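Local coordinates for Alpha/beta hydrolase fold protein (Nakamurella multipartita, PDB 4Y7D) that adopts the alpha/beta hydrolase fold and is probably a hydrolase, although its substrate and reaction remain unassigned, at residues I175-K183 against G247-P255; Q192-T203 against L279-S287. All blocks are in the same frame, centred on the assembly; numbering follows the deposited sequence.

Contact 1 of 2, residues I175-K183 against G247-P255; sequences IAAEGHLSK and GTADSDVDP. With NA (sodium ion), chain D.
A partly buried loop-to-loop contact joins the helical insert to the hydrolase core: Gly179 and His180, just past helix 167-177, meet Ala249 to Ser251 in the loop after strand 242-247. Gly179 and Asp250 form a single backbone bridge. His180 N donates to Ala249 O at 2.8 Å, and Ser251 N makes a weak 3.4 Å bond to Glu178 O. Ser251 CB lies over one face of the His180 ring, 3.5 Å from its centroid, a CH-pi contact. Leu181 CD2 packs on Ala249 CB. A bend at chi2 (-61°) lays the Glu178 carboxylate beside that of Asp252, with OE1 2.5 Å from Asp252 OD2. Asp250 OD1 accepts from Asp252 N, an Asx turn, and from Val253 N, which together make an Asx motif that holds the carboxylate, while OD2 bonds His278 ND1, consistent with the acid-histidine pair of an alpha/beta hydrolase triad. Sodium is held by Ala176 O and Gly179 O, each at 2.3 Å, and four waters, one also bonded to Ser251 OG. The close approach of Glu178 OE1 to Asp252 OD2 suggests that one of the two acids holds a proton, without saying which.

Contact 2 of 2, residues Q192-T203 against L279-S287; sequences QIMADPDKERFT and LAFWVHPDS
Lys199 and Val283 bring the backbones closest, with CA atoms 5.4 Å apart, where the first turn of helix 197-209 faces the end of the short helix 280-283; Gln192, near the end of helix 183-194, faces Pro285 more distantly. Val283 is a knob in a hole formed by Ile193, Lys199, Phe202 and Thr203. Its CG1 lies 3.4 Å from Thr203 OG1, a hydroxyl that donates to Lys199 O, and its CB is 3.9 Å from Ile193 CD1. With CG anti to the backbone N (chi1 176°), Phe202 extends over Trp282 in an offset stack: its ring and the five-membered ring of the indole have centroids 4.0 Å apart and planes at 14°, and CZ comes within 3.3 Å of Trp282 CD2. Trp282 CB also sits over the Phe202 face, while Leu279 CD2 lies at the ring edge. The Lys199 chain runs along the backbone carbonyls of Trp282 and Val283 before NZ forms a salt bridge with Asp196 OD2 at 3.1 Å. A water bridges Gln192 OE1 and Val283 O; the same OE1 takes a bond from Arg189. Phe281 covers the other indole face, and Trp282 NE1 bonds Met52 O. This buried layer thus lies between the insert helices 183-194 and 197-209 and the core helices 46-58 and 288-299, with Ile193 reaching helix 167-177.

In the fold
Along the chain, helix 167-177 leads through the loop 178-182 into helix 183-194 and then helix 197-209, all within the helical insert between strands 124-130 and 242-247. Contact 1 closes a loop when the chain returns to the sheet and leaves strand 242-247; contact 2 closes another after strand 269-273, at the edge of the sheet. Their segments alternate, so the two loops cross. The contacts also touch directly: Glu178 CG packs on Leu279 CD1 and Ile175 CD1 on Ile193 CD1, both at 3.8 Å. Together they fasten consecutive insert helices to the loop after strand 242-247 and to the short helix 280-283 and its flanks after strand 269-273.

Contact 1 of 2, residues I175-K183 against G247-P255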
loop_
_atom_site.group_PDB
_atom_site.type_symbol
_atom_site.label_atom_id
_atom_site.label_comp_id
_atom_site.label_asym_id
_atom_site.label_seq_id
_atom_site.Cartn_x
_atom_site.Cartn_y
_atom_site.Cartn_z
ATOM N N ILE A 175 0.046 -9.576 13.065
ATOM C CA ILE A 175 -0.584 -10.696 12.316
ATOM C C ILE A 175 -2.004 -10.963 12.839
ATOM O O ILE A 175 -2.959 -11.117 12.058
ATOM C CB ILE A 175 0.296 -11.950 12.343
ATOM C CG1 ILE A 175 1.599 -11.679 11.593
ATOM C CG2 ILE A 175 -0.434 -13.184 11.765
ATOM C CD1 ILE A 175 1.450 -11.012 10.243
ATOM N N ALA A 176 -2.161 -10.956 14.156
ATOM C CA ALA A 176 -3.511 -11.108 14.728
ATOM C C ALA A 176 -4.468 -9.973 14.348
ATOM O O ALA A 176 -5.613 -10.243 14.027
ATOM C CB ALA A 176 -3.468 -11.287 16.250
ATOM N N ALA A 177 -4.003 -8.730 14.357
ATOM C CA ALA A 177 -4.850 -7.617 14.031
ATOM C C ALA A 177 -5.266 -7.617 12.571
ATOM O O ALA A 177 -6.299 -7.051 12.236
ATOM C CB ALA A 177 -4.136 -6.298 14.330
ATOM N N GLU A 178 -4.431 -8.158 11.690
ATOM C CA GLU A 178 -4.637 -7.971 10.252
ATOM C C GLU A 178 -5.279 -9.145 9.551
ATOM O O GLU A 178 -5.387 -9.154 8.303
ATOM C CB GLU A 178 -3.310 -7.585 9.593
ATOM C CG GLU A 178 -2.820 -6.228 10.074
ATOM C CD GLU A 178 -3.808 -5.137 9.725
ATOM O OE1 GLU A 178 -4.119 -4.969 8.534
ATOM O OE2 GLU A 178 -4.237 -4.407 10.649
ATOM N N GLY A 179 -5.715 -10.123 10.350
ATOM C CA GLY A 179 -6.359 -11.319 9.816
ATOM C C GLY A 179 -7.410 -11.877 10.751
ATOM O O GLY A 179 -7.560 -11.413 11.921
ATOM N N HIS A 180 -8.127 -12.867 10.222
ATOM C CA HIS A 180 -9.134 -13.627 10.969
ATOM C C HIS A 180 -8.607 -14.993 11.377
ATOM O O HIS A 180 -9.402 -15.896 11.657
ATOM C CB HIS A 180 -10.361 -13.832 10.079
ATOM C CG HIS A 180 -11.125 -12.579 9.792
ATOM N ND1 HIS A 180 -11.704 -11.815 10.786
ATOM C CD2 HIS A 180 -11.464 -11.994 8.622
ATOM C CE1 HIS A 180 -12.335 -10.789 10.237
ATOM N NE2 HIS A 180 -12.218 -10.881 8.927
ATOM N N LEU A 181 -7.290 -15.152 11.465
ATOM C CA LEU A 181 -6.685 -16.433 11.795
ATOM C C LEU A 181 -6.917 -16.869 13.239
ATOM O O LEU A 181 -7.040 -16.039 14.146
ATOM C CB LEU A 181 -5.176 -16.397 11.529
ATOM C CG LEU A 181 -4.670 -16.106 10.107
ATOM C CD1 LEU A 181 -3.172 -16.081 10.090
ATOM C CD2 LEU A 181 -5.149 -17.152 9.108
ATOM N N SER A 182 -6.940 -18.188 13.435
ATOM C CA SER A 182 -6.922 -18.789 14.760
ATOM C C SER A 182 -5.620 -18.422 15.469
ATOM O O SER A 182 -4.620 -18.154 14.833
ATOM C CB SER A 182 -7.010 -20.310 14.662
ATOM O OG SER A 182 -5.798 -20.878 14.154
ATOM N N LYS A 183 -5.633 -18.483 16.792
ATOM C CA LYS A 183 -4.442 -18.287 17.624
ATOM C C LYS A 183 -3.297 -19.145 17.099
ATOM O O LYS A 183 -2.153 -18.704 16.972
ATOM C CB LYS A 183 -4.764 -18.705 19.065
ATOM C CG LYS A 183 -3.998 -18.011 20.177
ATOM C CD LYS A 183 -4.660 -18.302 21.531
ATOM C CE LYS A 183 -6.072 -17.704 21.653
ATOM N NZ LYS A 183 -6.115 -16.213 21.540
ATOM N N GLY A 247 -5.322 -11.974 0.359
ATOM C CA GLY A 247 -5.213 -12.997 1.389
ATOM C C GLY A 247 -6.593 -13.348 1.884
ATOM O O GLY A 247 -7.398 -12.455 2.221
ATOM N N THR A 248 -6.898 -14.654 1.961
ATOM C CA THR A 248 -8.282 -15.045 2.227
ATOM C C THR A 248 -8.759 -14.734 3.647
ATOM O O THR A 248 -9.972 -14.700 3.885
ATOM C CB THR A 248 -8.539 -16.540 1.955
ATOM O OG1 THR A 248 -7.902 -17.365 2.952
ATOM C CG2 THR A 248 -8.145 -16.896 0.556
ATOM N N ALA A 249 -7.821 -14.516 4.559
ATOM C CA ALA A 249 -8.138 -14.212 5.949
ATOM C C ALA A 249 -7.978 -12.716 6.277
ATOM O O ALA A 249 -7.997 -12.369 7.447
ATOM C CB ALA A 249 -7.262 -15.012 6.853
ATOM N N ASP A 250 -7.941 -11.859 5.269
ATOM C CA ASP A 250 -7.697 -10.424 5.466
ATOM C C ASP A 250 -8.894 -9.854 6.226
ATOM O O ASP A 250 -10.035 -9.951 5.742
ATOM C CB ASP A 250 -7.578 -9.748 4.109
ATOM C CG ASP A 250 -6.994 -8.374 4.161
ATOM O OD1 ASP A 250 -7.193 -7.609 5.137
ATOM O OD2 ASP A 250 -6.323 -8.042 3.166
ATOM N N SER A 251 -8.627 -9.225 7.373
ATOM C CA SER A 251 -9.686 -8.607 8.161
ATOM C C SER A 251 -9.678 -7.080 8.026
ATOM O O SER A 251 -10.466 -6.405 8.691
ATOM C CB SER A 251 -9.488 -8.971 9.630
ATOM O OG SER A 251 -8.255 -8.434 10.101
ATOM N N ASP A 252 -8.786 -6.556 7.216
ATOM C CA ASP A 252 -8.603 -5.115 7.086
ATOM C C ASP A 252 -9.316 -4.625 5.806
ATOM O O ASP A 252 -10.241 -3.791 5.862
ATOM C CB ASP A 252 -7.091 -4.856 7.026
ATOM C CG ASP A 252 -6.721 -3.392 7.251
ATOM O OD1 ASP A 252 -7.497 -2.545 6.783
ATOM O OD2 ASP A 252 -5.647 -3.111 7.861
ATOM N N VAL A 253 -8.927 -5.178 4.654
ATOM C CA VAL A 253 -9.646 -4.931 3.400
ATOM C C VAL A 253 -10.241 -6.257 2.959
ATOM O O VAL A 253 -9.498 -7.213 2.602
ATOM C CB VAL A 253 -8.714 -4.339 2.324
ATOM C CG1 VAL A 253 -9.405 -4.237 0.961
ATOM C CG2 VAL A 253 -8.230 -2.974 2.781
ATOM N N ASP A 254 -11.550 -6.354 3.032
ATOM C CA ASP A 254 -12.204 -7.623 2.713
ATOM C C ASP A 254 -11.817 -8.185 1.346
ATOM O O ASP A 254 -11.655 -7.432 0.396
ATOM C CB ASP A 254 -13.726 -7.540 2.754
ATOM C CG ASP A 254 -14.346 -8.912 2.837
ATOM O OD1 ASP A 254 -14.434 -9.497 3.981
ATOM O OD2 ASP A 254 -14.772 -9.433 1.816
ATOM N N PRO A 255 -11.626 -9.509 1.265
ATOM C CA PRO A 255 -11.367 -10.121 -0.058
ATOM C C PRO A 255 -12.363 -9.724 -1.170
ATOM O O PRO A 255 -11.997 -9.728 -2.379
ATOM C CB PRO A 255 -11.371 -11.613 0.240
ATOM C CG PRO A 255 -10.814 -11.678 1.645
ATOM C CD PRO A 255 -11.472 -10.485 2.358
HETATM NA NA NA D . -7.637 -11.368 14.242
HETATM O O HOH W 1 -7.936 -5.440 10.548
HETATM O O HOH W 2 -12.561 -9.039 6.194
HETATM O O HOH W 3 -6.231 -13.495 14.494
HETATM O O HOH W 4 -8.675 -9.047 13.303
HETATM O O HOH W 5 -9.758 -12.505 14.650
HETATM O O HOH W 6 -7.347 -11.147 16.645
#

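Contact 2 of 2, residues Q192-T203 against L279-S287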
loop_
_atom_site.group_PDB
_atom_site.type_symbol
_atom_site.label_atom_id
_atom_site.label_comp_id
_atom_site.label_asym_id
_atom_site.label_seq_id
_atom_site.Cartn_x
_atom_site.Cartn_y
_atom_site.Cartn_z
ATOM N N GLN A 192 7.218 -18.354 11.079
ATOM C CA GLN A 192 7.719 -18.162 9.717
ATOM C C GLN A 192 8.412 -16.800 9.549
ATOM O O GLN A 192 9.496 -16.699 8.996
ATOM C CB GLN A 192 6.561 -18.280 8.717
ATOM C CG GLN A 192 6.070 -19.727 8.604
ATOM C CD GLN A 192 4.679 -19.810 8.011
ATOM O OE1 GLN A 192 4.083 -18.779 7.623
ATOM N NE2 GLN A 192 4.135 -21.012 7.980
ATOM N N ILE A 193 7.775 -15.754 10.051
ATOM C CA ILE A 193 8.270 -14.430 9.911
ATOM C C ILE A 193 9.553 -14.237 10.703
ATOM O O ILE A 193 10.492 -13.649 10.216
ATOM C CB ILE A 193 7.198 -13.427 10.352
ATOM C CG1 ILE A 193 6.055 -13.454 9.335
ATOM C CG2 ILE A 193 7.795 -12.011 10.492
ATOM C CD1 ILE A 193 4.843 -12.632 9.730
HETATM N N MSE A 194 9.603 -14.769 11.917
HETATM C CA MSE A 194 10.818 -14.695 12.742
HETATM C C MSE A 194 11.951 -15.549 12.178
HETATM O O MSE A 194 13.093 -15.417 12.624
HETATM C CB MSE A 194 10.532 -15.135 14.175
HETATM C CG MSE A 194 9.492 -14.300 14.931
HETATM SE SE MSE A 194 9.718 -12.373 14.731
HETATM C CE MSE A 194 11.297 -12.212 15.889
ATOM N N ALA A 195 11.674 -16.407 11.194
ATOM C CA ALA A 195 12.724 -17.160 10.512
ATOM C C ALA A 195 13.193 -16.533 9.204
ATOM O O ALA A 195 14.130 -17.024 8.587
ATOM C CB ALA A 195 12.234 -18.579 10.241
ATOM N N ASP A 196 12.561 -15.465 8.771
ATOM C CA ASP A 196 12.918 -14.802 7.513
ATOM C C ASP A 196 13.109 -13.323 7.797
ATOM O O ASP A 196 12.123 -12.587 7.911
ATOM C CB ASP A 196 11.827 -15.037 6.451
ATOM C CG ASP A 196 12.145 -14.352 5.099
ATOM O OD1 ASP A 196 12.945 -13.410 5.009
ATOM O OD2 ASP A 196 11.549 -14.741 4.100
ATOM N N PRO A 197 14.359 -12.865 7.846
ATOM C CA PRO A 197 14.661 -11.478 8.201
ATOM C C PRO A 197 13.933 -10.440 7.353
ATOM O O PRO A 197 13.588 -9.385 7.859
ATOM C CB PRO A 197 16.189 -11.374 8.006
ATOM C CG PRO A 197 16.679 -12.782 8.073
ATOM C CD PRO A 197 15.574 -13.638 7.535
ATOM N N ASP A 198 13.652 -10.731 6.082
ATOM C CA ASP A 198 12.954 -9.751 5.224
ATOM C C ASP A 198 11.518 -9.605 5.639
ATOM O O ASP A 198 10.964 -8.487 5.644
ATOM C CB ASP A 198 13.039 -10.127 3.737
ATOM C CG ASP A 198 14.466 -10.071 3.200
ATOM O OD1 ASP A 198 15.263 -9.278 3.704
ATOM O OD2 ASP A 198 14.788 -10.834 2.273
ATOM N N LYS A 199 10.898 -10.732 5.991
ATOM C CA LYS A 199 9.522 -10.712 6.455
ATOM C C LYS A 199 9.412 -10.008 7.791
ATOM O O LYS A 199 8.454 -9.235 8.008
ATOM C CB LYS A 199 8.938 -12.112 6.547
ATOM C CG LYS A 199 8.651 -12.729 5.195
ATOM C CD LYS A 199 7.997 -14.091 5.292
ATOM C CE LYS A 199 7.543 -14.539 3.912
ATOM N NZ LYS A 199 8.614 -15.400 3.382
ATOM N N GLU A 200 10.383 -10.253 8.677
ATOM C CA GLU A 200 10.360 -9.626 10.012
ATOM C C GLU A 200 10.482 -8.118 9.861
ATOM O O GLU A 200 9.705 -7.354 10.445
ATOM C CB GLU A 200 11.503 -10.162 10.890
ATOM C CG GLU A 200 11.542 -9.532 12.289
ATOM C CD GLU A 200 12.617 -10.090 13.173
ATOM O OE1 GLU A 200 13.260 -11.129 12.837
ATOM O OE2 GLU A 200 12.821 -9.498 14.249
ATOM N N ARG A 201 11.468 -7.689 9.085
ATOM C CA ARG A 201 11.696 -6.274 8.886
ATOM C C ARG A 201 10.471 -5.605 8.279
ATOM O O ARG A 201 10.059 -4.530 8.754
ATOM C CB ARG A 201 12.926 -6.036 8.005
ATOM C CG ARG A 201 13.119 -4.571 7.658
ATOM C CD ARG A 201 14.408 -4.302 6.891
ATOM N NE ARG A 201 14.599 -5.249 5.788
ATOM C CZ ARG A 201 15.650 -5.238 4.973
ATOM N NH1 ARG A 201 15.736 -6.144 4.025
ATOM N NH2 ARG A 201 16.597 -4.308 5.093
ATOM N N PHE A 202 9.876 -6.227 7.244
ATOM C CA PHE A 202 8.686 -5.655 6.621
ATOM C C PHE A 202 7.578 -5.467 7.642
ATOM O O PHE A 202 6.945 -4.381 7.710
ATOM C CB PHE A 202 8.143 -6.541 5.474
ATOM C CG PHE A 202 6.882 -6.030 4.870
ATOM C CD1 PHE A 202 6.911 -5.114 3.814
ATOM C CD2 PHE A 202 5.646 -6.445 5.336
ATOM C CE1 PHE A 202 5.753 -4.618 3.268
ATOM C CE2 PHE A 202 4.473 -5.935 4.796
ATOM C CZ PHE A 202 4.520 -5.018 3.752
ATOM N N THR A 203 7.331 -6.509 8.445
ATOM C CA THR A 203 6.228 -6.470 9.382
ATOM C C THR A 203 6.395 -5.370 10.443
ATOM O O THR A 203 5.435 -4.677 10.787
ATOM C CB THR A 203 6.004 -7.852 10.047
ATOM O OG1 THR A 203 5.853 -8.853 9.035
ATOM C CG2 THR A 203 4.746 -7.840 10.929
ATOM N N LEU A 279 -1.173 -8.511 5.211
ATOM C CA LEU A 279 0.240 -8.427 4.823
ATOM C C LEU A 279 0.685 -9.615 3.956
ATOM O O LEU A 279 1.871 -9.745 3.617
ATOM C CB LEU A 279 1.145 -8.413 6.076
ATOM C CG LEU A 279 1.205 -7.092 6.867
ATOM C CD1 LEU A 279 -0.081 -6.733 7.542
ATOM C CD2 LEU A 279 2.333 -7.158 7.900
ATOM N N ALA A 280 -0.243 -10.477 3.583
ATOM C CA ALA A 280 0.114 -11.715 2.868
ATOM C C ALA A 280 1.083 -11.618 1.684
ATOM O O ALA A 280 1.933 -12.482 1.514
ATOM C CB ALA A 280 -1.161 -12.416 2.420
ATOM N N PHE A 281 0.942 -10.607 0.847
ATOM C CA PHE A 281 1.751 -10.516 -0.381
ATOM C C PHE A 281 3.250 -10.465 -0.002
ATOM O O PHE A 281 4.064 -10.889 -0.793
ATOM C CB PHE A 281 1.307 -9.286 -1.170
ATOM C CG PHE A 281 2.104 -8.975 -2.405
ATOM C CD1 PHE A 281 2.025 -9.749 -3.529
ATOM C CD2 PHE A 281 2.913 -7.834 -2.457
ATOM C CE1 PHE A 281 2.696 -9.386 -4.678
ATOM C CE2 PHE A 281 3.629 -7.507 -3.604
ATOM C CZ PHE A 281 3.501 -8.278 -4.716
ATOM N N TRP A 282 3.578 -9.939 1.187
ATOM C CA TRP A 282 4.934 -9.896 1.676
ATOM C C TRP A 282 5.300 -10.968 2.670
ATOM O O TRP A 282 6.479 -11.351 2.716
ATOM C CB TRP A 282 5.291 -8.527 2.276
ATOM C CG TRP A 282 5.280 -7.417 1.239
ATOM C CD1 TRP A 282 6.347 -6.968 0.480
ATOM C CD2 TRP A 282 4.154 -6.622 0.844
ATOM N NE1 TRP A 282 5.954 -5.941 -0.334
ATOM C CE2 TRP A 282 4.616 -5.700 -0.136
ATOM C CE3 TRP A 282 2.807 -6.574 1.240
ATOM C CZ2 TRP A 282 3.779 -4.812 -0.758
ATOM C CZ3 TRP A 282 1.970 -5.660 0.626
ATOM C CH2 TRP A 282 2.473 -4.780 -0.362
ATOM N N VAL A 283 4.362 -11.441 3.467
ATOM C CA VAL A 283 4.713 -12.340 4.568
ATOM C C VAL A 283 4.127 -13.762 4.521
ATOM O O VAL A 283 4.492 -14.597 5.344
ATOM C CB VAL A 283 4.432 -11.694 5.951
ATOM C CG1 VAL A 283 5.083 -10.313 6.016
ATOM C CG2 VAL A 283 2.940 -11.677 6.288
ATOM N N HIS A 284 3.244 -14.053 3.568
ATOM C CA HIS A 284 2.594 -15.384 3.506
ATOM C C HIS A 284 3.640 -16.379 3.021
ATOM O O HIS A 284 4.505 -16.020 2.197
ATOM C CB HIS A 284 1.388 -15.304 2.579
ATOM C CG HIS A 284 0.583 -16.555 2.490
ATOM N ND1 HIS A 284 0.983 -17.637 1.738
ATOM C CD2 HIS A 284 -0.585 -16.923 3.069
ATOM C CE1 HIS A 284 0.107 -18.615 1.852
ATOM N NE2 HIS A 284 -0.856 -18.204 2.648
ATOM N N PRO A 285 3.591 -17.633 3.495
ATOM C CA PRO A 285 4.656 -18.584 3.109
ATOM C C PRO A 285 4.725 -18.922 1.636
ATOM O O PRO A 285 5.732 -19.369 1.199
ATOM C CB PRO A 285 4.321 -19.847 3.922
ATOM C CG PRO A 285 2.882 -19.669 4.348
ATOM C CD PRO A 285 2.731 -18.190 4.549
ATOM N N ASP A 286 3.648 -18.723 0.890
ATOM C CA ASP A 286 3.606 -18.971 -0.560
ATOM C C ASP A 286 3.621 -17.684 -1.392
ATOM O O ASP A 286 3.234 -17.711 -2.598
ATOM C CB ASP A 286 2.345 -19.779 -0.881
ATOM C CG ASP A 286 2.280 -21.079 -0.072
ATOM O OD1 ASP A 286 3.325 -21.666 0.223
ATOM O OD2 ASP A 286 1.188 -21.457 0.327
ATOM N N SER A 287 4.037 -16.573 -0.777
ATOM C CA SER A 287 4.014 -15.265 -1.440
ATOM C C SER A 287 5.193 -14.993 -2.359
ATOM O O SER A 287 5.108 -14.116 -3.210
ATOM C CB SER A 287 3.910 -14.111 -0.435
ATOM O OG SER A 287 4.992 -14.072 0.457
HETATM O O HOH W 7 5.656 -17.070 5.869
#